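PDB 2WZ8: cellulosome protein dockerin type I from Clostridium thermocellum, which probably binds carbohydrate as a family 35 carbohydrate-binding module of a cellulosomal protein, through a calcium-bearing beta-sandwich domain. Local coordinates for residues Tyr11-Pro16 against Gln36-Ile41; Val65-Asn70 against Asn140-Ala145; Cys88-Asn93 against Ile127-Gly132; Lys98-Phe103 against Asp114-Tyr119. All coordinates share one frame; numbering follows the deposited sequence.

Contact 1 of 4, residues Tyr11-Pro16 against Gln36-Ile41; sequences YEAEDP and QYVGWI. With CA (calcium ion), chain B.
The calcium site of the module joins Glu14, in the turn after strand 9-12, to Gln36 at the start of strand 36-39. Both carboxylate oxygens of Glu14 hold the ion, OE1 at 2.5 Å, while the backbone O of Gln36 binds it at 2.3 Å. The shared metal draws Glu14 OE1 to 3.1 Å from Gln36 O, two acceptors whose mutual repulsion the cation probably offsets. Glu12 adds one oxygen, OE1, at 2.3 Å from the calcium. A type I beta turn from Glu12 to Asp15, closed by the bond from Asp15 N to Glu12 O, is consistent with both glutamates reaching the same ion; Ser33 and Asp142 complete the site. CG of Glu14 sits between backbone N and carbonyl carbon (chi1 64°), and a bend at chi2 of -89° brings the carboxylate round to the metal. The Glu14 chain then lies against Gln36, its CD 3.5 Å from Gln36 CB, with the carboxylate and amide planes turned 50° apart. Water 1 links the two segments, donating to Glu14 O and accepting from Gln36 NE2. Deeper in, Ala13 CB packs on the CG2 branch of Val38 at 3.8 Å, and both residues bond through their backbones to strand 140-147.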
# COMPACT_ATOMS: atom_id res chain seq x y z
N TYR A 11 -4.02 9.10 3.53
CA TYR A 11 -5.09 8.25 3.02
C TYR A 11 -5.05 6.88 3.69
O TYR A 11 -4.07 6.13 3.59
CB TYR A 11 -4.99 8.06 1.50
CG TYR A 11 -4.89 9.37 0.76
CD1 TYR A 11 -6.03 10.02 0.33
CD2 TYR A 11 -3.66 9.99 0.55
CE1 TYR A 11 -5.95 11.26 -0.35
CE2 TYR A 11 -3.58 11.23 -0.11
CZ TYR A 11 -4.73 11.83 -0.57
OH TYR A 11 -4.63 13.06 -1.21
N GLU A 12 -6.15 6.56 4.36
CA GLU A 12 -6.28 5.24 4.97
C GLU A 12 -6.48 4.19 3.89
O GLU A 12 -7.22 4.42 2.93
CB GLU A 12 -7.45 5.20 5.94
CG GLU A 12 -7.24 6.07 7.16
CD GLU A 12 -6.19 5.56 8.17
OE1 GLU A 12 -5.69 4.41 8.05
OE2 GLU A 12 -5.88 6.36 9.12
N ALA A 13 -5.87 3.03 4.06
CA ALA A 13 -6.04 1.96 3.09
C ALA A 13 -7.53 1.56 2.95
O ALA A 13 -8.05 1.26 1.88
CB ALA A 13 -5.20 0.76 3.50
N GLU A 14 -8.22 1.56 4.09
CA GLU A 14 -9.62 1.16 4.20
C GLU A 14 -10.62 2.25 3.80
O GLU A 14 -11.82 2.06 3.87
CB GLU A 14 -9.95 0.73 5.63
CG GLU A 14 -9.82 1.85 6.69
CD GLU A 14 -8.43 2.01 7.32
OE1 GLU A 14 -7.41 1.57 6.71
OE2 GLU A 14 -8.35 2.58 8.42
N ASP A 15 -10.10 3.41 3.42
CA ASP A 15 -10.97 4.53 2.99
C ASP A 15 -12.01 3.99 2.00
O ASP A 15 -11.66 3.29 1.06
CB ASP A 15 -10.12 5.61 2.32
CG ASP A 15 -10.87 6.88 1.97
OD1 ASP A 15 -12.04 6.84 1.61
OD2 ASP A 15 -10.23 7.92 1.99
N PRO A 16 -13.30 4.33 2.19
CA PRO A 16 -14.31 3.72 1.30
C PRO A 16 -14.28 4.24 -0.13
O PRO A 16 -14.92 3.68 -1.02
CB PRO A 16 -15.62 4.04 2.03
CG PRO A 16 -15.33 5.25 2.76
CD PRO A 16 -13.94 5.06 3.29
N GLN A 36 -8.41 0.01 11.24
CA GLN A 36 -8.52 -0.96 10.13
C GLN A 36 -7.28 -0.91 9.25
O GLN A 36 -6.52 0.08 9.23
CB GLN A 36 -9.73 -0.65 9.23
CG GLN A 36 -11.11 -0.77 9.86
CD GLN A 36 -12.18 -0.47 8.79
OE1 GLN A 36 -12.47 -1.30 7.98
NE2 GLN A 36 -12.70 0.73 8.80
N TYR A 37 -7.15 -1.96 8.45
CA TYR A 37 -6.10 -2.12 7.42
C TYR A 37 -6.68 -2.92 6.28
O TYR A 37 -7.83 -3.39 6.34
CB TYR A 37 -4.84 -2.77 7.97
CG TYR A 37 -5.07 -4.21 8.33
CD1 TYR A 37 -4.77 -5.22 7.42
CD2 TYR A 37 -5.61 -4.56 9.56
CE1 TYR A 37 -5.05 -6.53 7.70
CE2 TYR A 37 -5.88 -5.91 9.85
CZ TYR A 37 -5.58 -6.86 8.94
OH TYR A 37 -5.83 -8.20 9.20
N VAL A 38 -5.90 -3.04 5.20
CA VAL A 38 -6.28 -3.90 4.07
C VAL A 38 -5.30 -5.04 3.97
O VAL A 38 -4.11 -4.84 3.96
CB VAL A 38 -6.42 -3.10 2.75
CG1 VAL A 38 -6.65 -4.05 1.59
CG2 VAL A 38 -7.55 -2.15 2.86
N GLY A 39 -5.84 -6.26 3.95
CA GLY A 39 -5.06 -7.49 3.87
C GLY A 39 -5.37 -8.25 2.60
O GLY A 39 -6.25 -7.89 1.82
N TRP A 40 -4.67 -9.36 2.48
CA TRP A 40 -4.80 -10.34 1.39
C TRP A 40 -4.60 -9.68 0.03
O TRP A 40 -5.28 -9.98 -0.95
CB TRP A 40 -6.10 -11.13 1.50
CG TRP A 40 -6.06 -11.89 2.77
CD1 TRP A 40 -6.62 -11.51 3.97
CD2 TRP A 40 -5.31 -13.07 3.05
NE1 TRP A 40 -6.28 -12.41 4.95
CE2 TRP A 40 -5.48 -13.38 4.42
CE3 TRP A 40 -4.50 -13.90 2.28
CZ2 TRP A 40 -4.88 -14.46 5.03
CZ3 TRP A 40 -3.91 -15.00 2.88
CH2 TRP A 40 -4.11 -15.27 4.25
N ILE A 41 -3.62 -8.79 0.02
CA ILE A 41 -3.14 -8.17 -1.23
C ILE A 41 -2.05 -9.07 -1.80
O ILE A 41 -0.97 -9.18 -1.26
CB ILE A 41 -2.56 -6.76 -1.00
CG1 ILE A 41 -3.55 -5.84 -0.29
CG2 ILE A 41 -2.11 -6.14 -2.32
CD1 ILE A 41 -2.87 -4.61 0.32
CA CA B . -5.83 2.18 8.50
O HOH W 1 -13.80 1.59 5.92

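Contact 2 of 4, residues Val65-Asn70 against Asn140-Ala145; sequences VVQFAN and NIDKIA. With CA (calcium ion), chain B.
Val65 and Ala145 exchange two backbone hydrogen bonds, Val65 N to Ala145 O at 2.8 Å and Ala145 N to Val65 O at 2.9 Å. Next along the antiparallel ladder, Gln67 N donates to Lys143 O, but Gln67 O accepts from Asp142 N at 2.9 Å. Asp142 and Lys143 thus both face Gln67, a classic beta bulge that shifts the register by one residue. Beyond it Ala69 N bonds to Asn140 O, and the return bond from Asn140 N is weak. The bulge falls at a calcium ligand: Asp142 binds the ion through its backbone O at 2.5 Å and through OD1 at 2.2 Å. With CG of Asp142 anti to the backbone N (chi1 -176°), OD1 reaches the ion while OD2 turns to the side of Gln67, whose chain runs alongside in the same direction. Lys143 CG touches Gln67 CB on this face of the sheet. On the other face CD1 of Ile141 meets Val66 CG1 at 3.8 Å and Phe68 CB at 4.1 Å, whereas Val66 CG2 turns to Ile144 CG2. Strand 140-147 is flanked by strand 9-12, strand 60-69 by strand 112-120, and Ile141 and Ile144 press on strand 49-56 of the facing sheet.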
# COMPACT_ATOMS: atom_id res chain seq x y z
N VAL A 65 4.90 7.73 2.05
CA VAL A 65 5.20 7.02 3.28
C VAL A 65 4.11 5.96 3.47
O VAL A 65 2.93 6.29 3.63
CB VAL A 65 5.18 7.97 4.51
CG1 VAL A 65 5.61 7.18 5.78
CG2 VAL A 65 6.07 9.19 4.30
N VAL A 66 4.51 4.71 3.43
CA VAL A 66 3.59 3.58 3.54
C VAL A 66 3.71 3.00 4.93
O VAL A 66 4.79 2.61 5.37
CB VAL A 66 3.92 2.50 2.48
CG1 VAL A 66 2.94 1.31 2.56
CG2 VAL A 66 3.92 3.07 1.04
N GLN A 67 2.57 2.93 5.61
CA GLN A 67 2.48 2.27 6.92
C GLN A 67 1.89 0.88 6.72
O GLN A 67 0.85 0.73 6.14
CB GLN A 67 1.69 3.08 7.93
CG GLN A 67 1.70 2.46 9.33
CD GLN A 67 1.35 3.41 10.42
OE1 GLN A 67 0.32 3.25 11.12
NE2 GLN A 67 2.18 4.41 10.60
N PHE A 68 2.61 -0.11 7.22
CA PHE A 68 2.35 -1.51 6.85
C PHE A 68 2.74 -2.47 7.96
O PHE A 68 3.52 -2.11 8.86
CB PHE A 68 3.12 -1.86 5.55
CG PHE A 68 4.61 -1.95 5.74
CD1 PHE A 68 5.21 -3.17 6.02
CD2 PHE A 68 5.39 -0.81 5.74
CE1 PHE A 68 6.55 -3.27 6.27
CE2 PHE A 68 6.74 -0.89 6.02
CZ PHE A 68 7.32 -2.13 6.28
N ALA A 69 2.24 -3.71 7.85
CA ALA A 69 2.67 -4.82 8.70
C ALA A 69 3.10 -5.99 7.83
O ALA A 69 2.51 -6.24 6.80
CB ALA A 69 1.59 -5.22 9.69
N ASN A 70 4.13 -6.69 8.28
CA ASN A 70 4.64 -7.87 7.59
C ASN A 70 5.35 -8.78 8.58
O ASN A 70 6.45 -8.46 9.00
CB ASN A 70 5.62 -7.50 6.47
CG ASN A 70 6.40 -8.72 5.96
OD1 ASN A 70 5.91 -9.85 6.07
ND2 ASN A 70 7.60 -8.50 5.43
N ASN A 140 0.47 -6.18 4.58
CA ASN A 140 -0.81 -5.55 4.93
C ASN A 140 -0.59 -4.03 4.98
O ASN A 140 0.39 -3.57 5.56
CB ASN A 140 -1.33 -6.07 6.27
CG ASN A 140 -1.71 -7.51 6.23
OD1 ASN A 140 -1.82 -8.11 5.16
ND2 ASN A 140 -1.94 -8.08 7.40
N ILE A 141 -1.49 -3.28 4.37
CA ILE A 141 -1.34 -1.82 4.26
C ILE A 141 -2.34 -1.13 5.16
O ILE A 141 -3.54 -1.40 5.10
CB ILE A 141 -1.46 -1.33 2.82
CG1 ILE A 141 -0.51 -2.11 1.89
CG2 ILE A 141 -1.26 0.20 2.73
CD1 ILE A 141 0.90 -1.86 2.07
N ASP A 142 -1.82 -0.28 6.03
CA ASP A 142 -2.63 0.49 7.00
C ASP A 142 -3.12 1.83 6.41
O ASP A 142 -4.31 2.19 6.45
CB ASP A 142 -1.81 0.69 8.27
CG ASP A 142 -2.55 1.39 9.38
OD1 ASP A 142 -3.78 1.63 9.26
OD2 ASP A 142 -1.90 1.63 10.43
N LYS A 143 -2.16 2.58 5.91
CA LYS A 143 -2.38 3.91 5.33
C LYS A 143 -1.14 4.32 4.54
O LYS A 143 -0.10 3.70 4.64
CB LYS A 143 -2.69 4.97 6.41
CG LYS A 143 -1.62 5.14 7.42
CD LYS A 143 -1.84 6.38 8.28
CE LYS A 143 -0.88 6.49 9.43
NZ LYS A 143 -0.99 7.77 10.22
N ILE A 144 -1.30 5.38 3.75
CA ILE A 144 -0.20 6.08 3.10
C ILE A 144 -0.29 7.58 3.39
O ILE A 144 -1.35 8.11 3.71
CB ILE A 144 -0.15 5.81 1.57
CG1 ILE A 144 -1.30 6.47 0.83
CG2 ILE A 144 -0.05 4.29 1.24
CD1 ILE A 144 -1.21 6.34 -0.67
N ALA A 145 0.86 8.23 3.29
CA ALA A 145 0.94 9.67 3.35
C ALA A 145 1.79 10.18 2.23
O ALA A 145 2.77 9.54 1.86
CB ALA A 145 1.50 10.12 4.70
CA CA B . -5.83 2.18 8.50

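Contact 3 of 4, residues Cys88-Asn93 against Ile127-Gly132; sequences CSISVN and IRFYNG
CB of Ser89 stands over the centre of the Tyr130 ring, 3.5 Å from its centroid and 13° off the normal, a CH-pi contact. Chi1 of Tyr130 at 66° lays the ring back over the neighbouring strand, so that its CE2 edge also meets Ser91 CB at 4.2 Å. Two pairs of backbone hydrogen bonds fix the register: Ser89 with Tyr130, where Ser89 N reaches Tyr130 O at 2.8 Å, and Ser91 with Arg128, where the bond from Arg128 N to Ser91 O is almost straight at 177°. Cys88 SG lies at the edge of the Phe129 ring, 3.7 Å from CD1. On the reverse face Ile90 divides its branches: CD1 goes to Phe129 CE1 at 4.0 Å, CG2 to Ile127 CG2 at 3.9 Å. In the second shell, Ser89 OG bonds to Glu97 and accepts from water 2, which in turn takes the N-H of Gly132. Ser91 OG is held by Gly95 O, and the Arg128 guanidinium by Gln50 and a cation-pi contact with Tyr48. These are neighbouring strands of the five-stranded sheet, whose Ile90, Ile127 and Phe129 face packs on Met64 of the other sheet, as in the beta-sandwich fold of family 6 and 35 modules.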
# COMPACT_ATOMS: atom_id res chain seq x y z
N CYS A 88 5.96 -5.98 -3.01
CA CYS A 88 4.79 -5.35 -3.60
C CYS A 88 5.10 -4.60 -4.87
O CYS A 88 6.11 -3.92 -4.94
CB CYS A 88 4.12 -4.42 -2.59
SG CYS A 88 2.45 -3.91 -2.96
N SER A 89 4.20 -4.70 -5.83
CA SER A 89 4.22 -3.89 -7.05
C SER A 89 3.39 -2.64 -6.78
O SER A 89 2.28 -2.71 -6.25
CB SER A 89 3.57 -4.66 -8.23
OG SER A 89 4.30 -5.83 -8.56
N ILE A 90 3.90 -1.50 -7.21
CA ILE A 90 3.18 -0.21 -7.07
C ILE A 90 3.06 0.42 -8.45
O ILE A 90 4.08 0.67 -9.11
CB ILE A 90 3.96 0.71 -6.09
CG1 ILE A 90 4.11 -0.04 -4.73
CG2 ILE A 90 3.32 2.09 -6.02
CD1 ILE A 90 5.03 0.58 -3.72
N SER A 91 1.83 0.68 -8.87
CA SER A 91 1.53 1.32 -10.15
C SER A 91 0.82 2.61 -9.92
O SER A 91 -0.21 2.65 -9.31
CB SER A 91 0.65 0.38 -10.98
OG SER A 91 0.11 1.00 -12.14
N VAL A 92 1.41 3.67 -10.45
CA VAL A 92 0.85 5.02 -10.35
C VAL A 92 0.15 5.39 -11.65
O VAL A 92 0.76 5.30 -12.71
CB VAL A 92 1.95 6.03 -10.01
CG1 VAL A 92 1.39 7.43 -9.94
CG2 VAL A 92 2.67 5.68 -8.71
N ASN A 93 -1.12 5.74 -11.57
CA ASN A 93 -1.90 6.15 -12.74
C ASN A 93 -1.85 5.11 -13.87
O ASN A 93 -1.75 5.41 -15.07
CB ASN A 93 -1.43 7.53 -13.24
CG ASN A 93 -1.64 8.64 -12.23
OD1 ASN A 93 -0.73 9.47 -12.00
ND2 ASN A 93 -2.80 8.66 -11.64
N ILE A 127 -3.04 5.18 -7.11
CA ILE A 127 -1.91 4.37 -6.72
C ILE A 127 -2.39 2.97 -6.35
O ILE A 127 -3.16 2.83 -5.42
CB ILE A 127 -1.08 4.99 -5.54
CG1 ILE A 127 -0.72 6.47 -5.80
CG2 ILE A 127 0.14 4.14 -5.27
CD1 ILE A 127 -0.02 7.21 -4.64
N ARG A 128 -1.95 1.98 -7.11
CA ARG A 128 -2.33 0.55 -6.90
C ARG A 128 -1.19 -0.26 -6.38
O ARG A 128 -0.07 -0.23 -6.90
CB ARG A 128 -2.83 -0.04 -8.23
CG ARG A 128 -3.39 -1.45 -8.06
CD ARG A 128 -3.93 -2.08 -9.35
NE ARG A 128 -5.09 -1.38 -9.87
CZ ARG A 128 -5.91 -1.85 -10.78
NH1 ARG A 128 -5.69 -3.07 -11.29
NH2 ARG A 128 -6.94 -1.14 -11.17
N PHE A 129 -1.52 -1.06 -5.39
CA PHE A 129 -0.65 -2.01 -4.72
C PHE A 129 -1.17 -3.41 -5.05
O PHE A 129 -2.36 -3.73 -4.92
CB PHE A 129 -0.75 -1.81 -3.19
CG PHE A 129 -0.11 -0.53 -2.69
CD1 PHE A 129 1.09 -0.57 -2.00
CD2 PHE A 129 -0.75 0.66 -2.81
CE1 PHE A 129 1.66 0.60 -1.49
CE2 PHE A 129 -0.18 1.85 -2.36
CZ PHE A 129 1.01 1.80 -1.67
N TYR A 130 -0.26 -4.24 -5.56
CA TYR A 130 -0.61 -5.63 -5.88
C TYR A 130 0.61 -6.53 -5.89
O TYR A 130 1.74 -6.05 -5.88
CB TYR A 130 -1.29 -5.68 -7.27
CG TYR A 130 -0.43 -5.31 -8.47
CD1 TYR A 130 0.18 -6.30 -9.21
CD2 TYR A 130 -0.22 -3.99 -8.86
CE1 TYR A 130 0.94 -5.99 -10.30
CE2 TYR A 130 0.56 -3.68 -9.96
CZ TYR A 130 1.14 -4.68 -10.67
OH TYR A 130 1.90 -4.38 -11.80
N ASN A 131 0.38 -7.83 -5.91
CA ASN A 131 1.46 -8.76 -6.17
C ASN A 131 0.90 -9.88 -7.03
O ASN A 131 -0.00 -10.60 -6.61
CB ASN A 131 2.06 -9.28 -4.84
CG ASN A 131 3.25 -10.18 -5.04
OD1 ASN A 131 3.33 -10.92 -6.02
ND2 ASN A 131 4.16 -10.19 -4.06
N GLY A 132 1.39 -9.96 -8.26
CA GLY A 132 0.87 -10.88 -9.27
C GLY A 132 1.36 -12.29 -9.22
O GLY A 132 0.87 -13.16 -9.96
O HOH W 2 3.61 -8.35 -9.11

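Contact 4 of 4, residues Lys98-Phe103 against Asp114-Tyr119; sequences KGHYFF and DIIDVY. With MG (magnesium ion), chain C.
His100 and Asp114 meet through a hydrogen bond from NE2 to OD2 of 2.8 Å. The acceptor lies in the imidazole plane, but the donor comes from above the carboxylate, 54° out of its plane. A chi1 of -165°, with CG anti to the backbone N, carries the His100 ring across to strand 112-120, where Ile116 CG1 covers the centre of one face at 3.7 Å. Asp114 is likewise extended, CG anti to its N at -156°, and its two oxygens share the work: OD1 coordinates magnesium at 2.1 Å and takes a weak bond from Ile115 N, while OD2 accepts from His100 and from waters 4 and 5. Five waters complete the magnesium shell. Water 4 also joins Tyr101 O and Phe103 N. CD1 of Ile116 touches both the His100 ring and CZ of Phe102, 3.8 Å from the latter; His100 CD2 lies 3.5 Å above the Phe102 ring plane, over its centre. Lys98, stretched out, slides past Ile116 CG2 so that NZ donates a hydrogen bond to Asp117 O at 2.9 Å. Strands 98-102 and 112-120 are antiparallel edge strands of the two facing sheets; the axes of 98-102 and 114-119 come within 9.3 Å, too far for backbone-to-backbone bonds, so side chains and water bridge them. Strand 86-92 neighbours the first, strand 60-69 the second, and Phe68 packs edge-to-face on Phe102 and Phe103.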
# COMPACT_ATOMS: atom_id res chain seq x y z
N LYS A 98 6.53 -0.39 -10.12
CA LYS A 98 7.75 -0.24 -9.37
C LYS A 98 7.69 -1.19 -8.20
O LYS A 98 6.80 -1.10 -7.37
CB LYS A 98 7.87 1.20 -8.88
CG LYS A 98 9.21 1.60 -8.28
CD LYS A 98 9.13 2.99 -7.66
CE LYS A 98 10.44 3.43 -6.95
NZ LYS A 98 10.60 4.94 -6.89
N GLY A 99 8.61 -2.12 -8.16
CA GLY A 99 8.67 -3.12 -7.10
C GLY A 99 9.32 -2.55 -5.86
O GLY A 99 10.29 -1.79 -5.92
N HIS A 100 8.81 -2.96 -4.70
CA HIS A 100 9.42 -2.63 -3.42
C HIS A 100 9.41 -3.82 -2.48
O HIS A 100 8.40 -4.50 -2.34
CB HIS A 100 8.68 -1.46 -2.77
CG HIS A 100 9.43 -0.82 -1.64
ND1 HIS A 100 10.46 0.08 -1.85
CD2 HIS A 100 9.27 -0.91 -0.30
CE1 HIS A 100 10.92 0.48 -0.68
NE2 HIS A 100 10.23 -0.12 0.28
N TYR A 101 10.55 -4.06 -1.84
CA TYR A 101 10.66 -5.10 -0.83
C TYR A 101 10.51 -4.46 0.53
O TYR A 101 11.28 -3.59 0.93
CB TYR A 101 12.00 -5.85 -0.91
CG TYR A 101 12.08 -6.79 -2.08
CD1 TYR A 101 11.65 -8.12 -1.94
CD2 TYR A 101 12.58 -6.39 -3.29
CE1 TYR A 101 11.72 -9.00 -2.97
CE2 TYR A 101 12.66 -7.31 -4.38
CZ TYR A 101 12.22 -8.61 -4.17
OH TYR A 101 12.28 -9.57 -5.18
N PHE A 102 9.45 -4.88 1.20
CA PHE A 102 9.07 -4.38 2.52
C PHE A 102 9.63 -5.27 3.61
O PHE A 102 9.42 -6.49 3.63
CB PHE A 102 7.55 -4.34 2.65
CG PHE A 102 6.91 -3.22 1.91
CD1 PHE A 102 6.66 -2.03 2.55
CD2 PHE A 102 6.53 -3.35 0.58
CE1 PHE A 102 6.07 -0.95 1.87
CE2 PHE A 102 5.90 -2.31 -0.08
CZ PHE A 102 5.68 -1.11 0.57
N PHE A 103 10.34 -4.63 4.53
CA PHE A 103 10.97 -5.29 5.68
C PHE A 103 9.93 -5.94 6.60
O PHE A 103 8.72 -5.77 6.49
CB PHE A 103 11.93 -4.36 6.45
CG PHE A 103 11.26 -3.13 7.07
CD1 PHE A 103 10.50 -3.23 8.22
CD2 PHE A 103 11.43 -1.86 6.51
CE1 PHE A 103 9.95 -2.11 8.79
CE2 PHE A 103 10.83 -0.76 7.09
CZ PHE A 103 10.11 -0.87 8.21
N ASP A 114 7.79 2.81 5.63
CA ASP A 114 8.89 2.91 4.64
C ASP A 114 8.47 3.88 3.56
O ASP A 114 7.29 4.16 3.38
CB ASP A 114 9.25 1.55 4.06
CG ASP A 114 10.66 1.50 3.53
OD1 ASP A 114 11.46 2.48 3.68
OD2 ASP A 114 10.99 0.46 2.92
N ILE A 115 9.46 4.42 2.88
CA ILE A 115 9.25 5.47 1.89
C ILE A 115 9.55 4.98 0.50
O ILE A 115 10.57 4.31 0.24
CB ILE A 115 10.11 6.71 2.20
CG1 ILE A 115 9.82 7.22 3.62
CG2 ILE A 115 9.93 7.83 1.12
CD1 ILE A 115 10.83 8.28 4.17
N ILE A 116 8.66 5.35 -0.38
CA ILE A 116 8.76 5.04 -1.80
C ILE A 116 8.51 6.31 -2.59
O ILE A 116 7.51 6.97 -2.40
CB ILE A 116 7.72 3.98 -2.26
CG1 ILE A 116 7.84 2.67 -1.47
CG2 ILE A 116 7.85 3.72 -3.74
CD1 ILE A 116 6.71 1.73 -1.70
N ASP A 117 9.41 6.63 -3.51
CA ASP A 117 9.23 7.82 -4.33
C ASP A 117 8.24 7.51 -5.46
O ASP A 117 8.28 6.44 -6.07
CB ASP A 117 10.56 8.31 -4.92
CG ASP A 117 11.45 9.02 -3.91
OD1 ASP A 117 11.04 9.38 -2.80
OD2 ASP A 117 12.64 9.25 -4.26
N VAL A 118 7.34 8.45 -5.70
CA VAL A 118 6.34 8.32 -6.75
C VAL A 118 6.25 9.62 -7.56
O VAL A 118 6.29 10.70 -6.99
CB VAL A 118 4.96 7.93 -6.18
CG1 VAL A 118 5.00 6.51 -5.60
CG2 VAL A 118 4.43 8.95 -5.15
N TYR A 119 6.08 9.48 -8.87
CA TYR A 119 5.83 10.62 -9.74
C TYR A 119 4.33 10.78 -9.94
O TYR A 119 3.64 9.87 -10.42
CB TYR A 119 6.53 10.49 -11.11
CG TYR A 119 6.42 11.78 -11.89
CD1 TYR A 119 7.37 12.78 -11.73
CD2 TYR A 119 5.34 12.03 -12.72
CE1 TYR A 119 7.28 13.95 -12.42
CE2 TYR A 119 5.23 13.23 -13.40
CZ TYR A 119 6.20 14.18 -13.21
OH TYR A 119 6.13 15.38 -13.91
MG MG C . 13.46 2.93 3.13
O HOH W 3 11.86 5.01 -3.81
O HOH W 4 11.64 -2.21 3.22
O HOH W 5 13.63 0.70 2.31
O HOH W 6 12.85 3.39 1.18
O HOH W 7 12.81 4.89 3.70
O HOH W 8 13.79 2.39 5.20
O HOH W 9 15.32 3.41 2.65

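In the fold
From the N terminus, contact 1 closes first, tying the turn after strand 9-12 to strand 36-39 before contact 2 opens. Contact 2 then spans the longest loop, from strand 60-69 to strand 140-147; within it lies contact 3, and within that contact 4, so the last three are nested in order and none cross. Contacts 1 and 2 meet at the calcium, where Asp142 joins the ligands from 11-16 and 36-41. Contact 2 belongs to one sheet and contact 3 to the other; Phe129 packs against Val66, Ile141 and Ile144 between them. Contact 4 joins the sheets along one edge, its centre about 17 Å from that of contact 1.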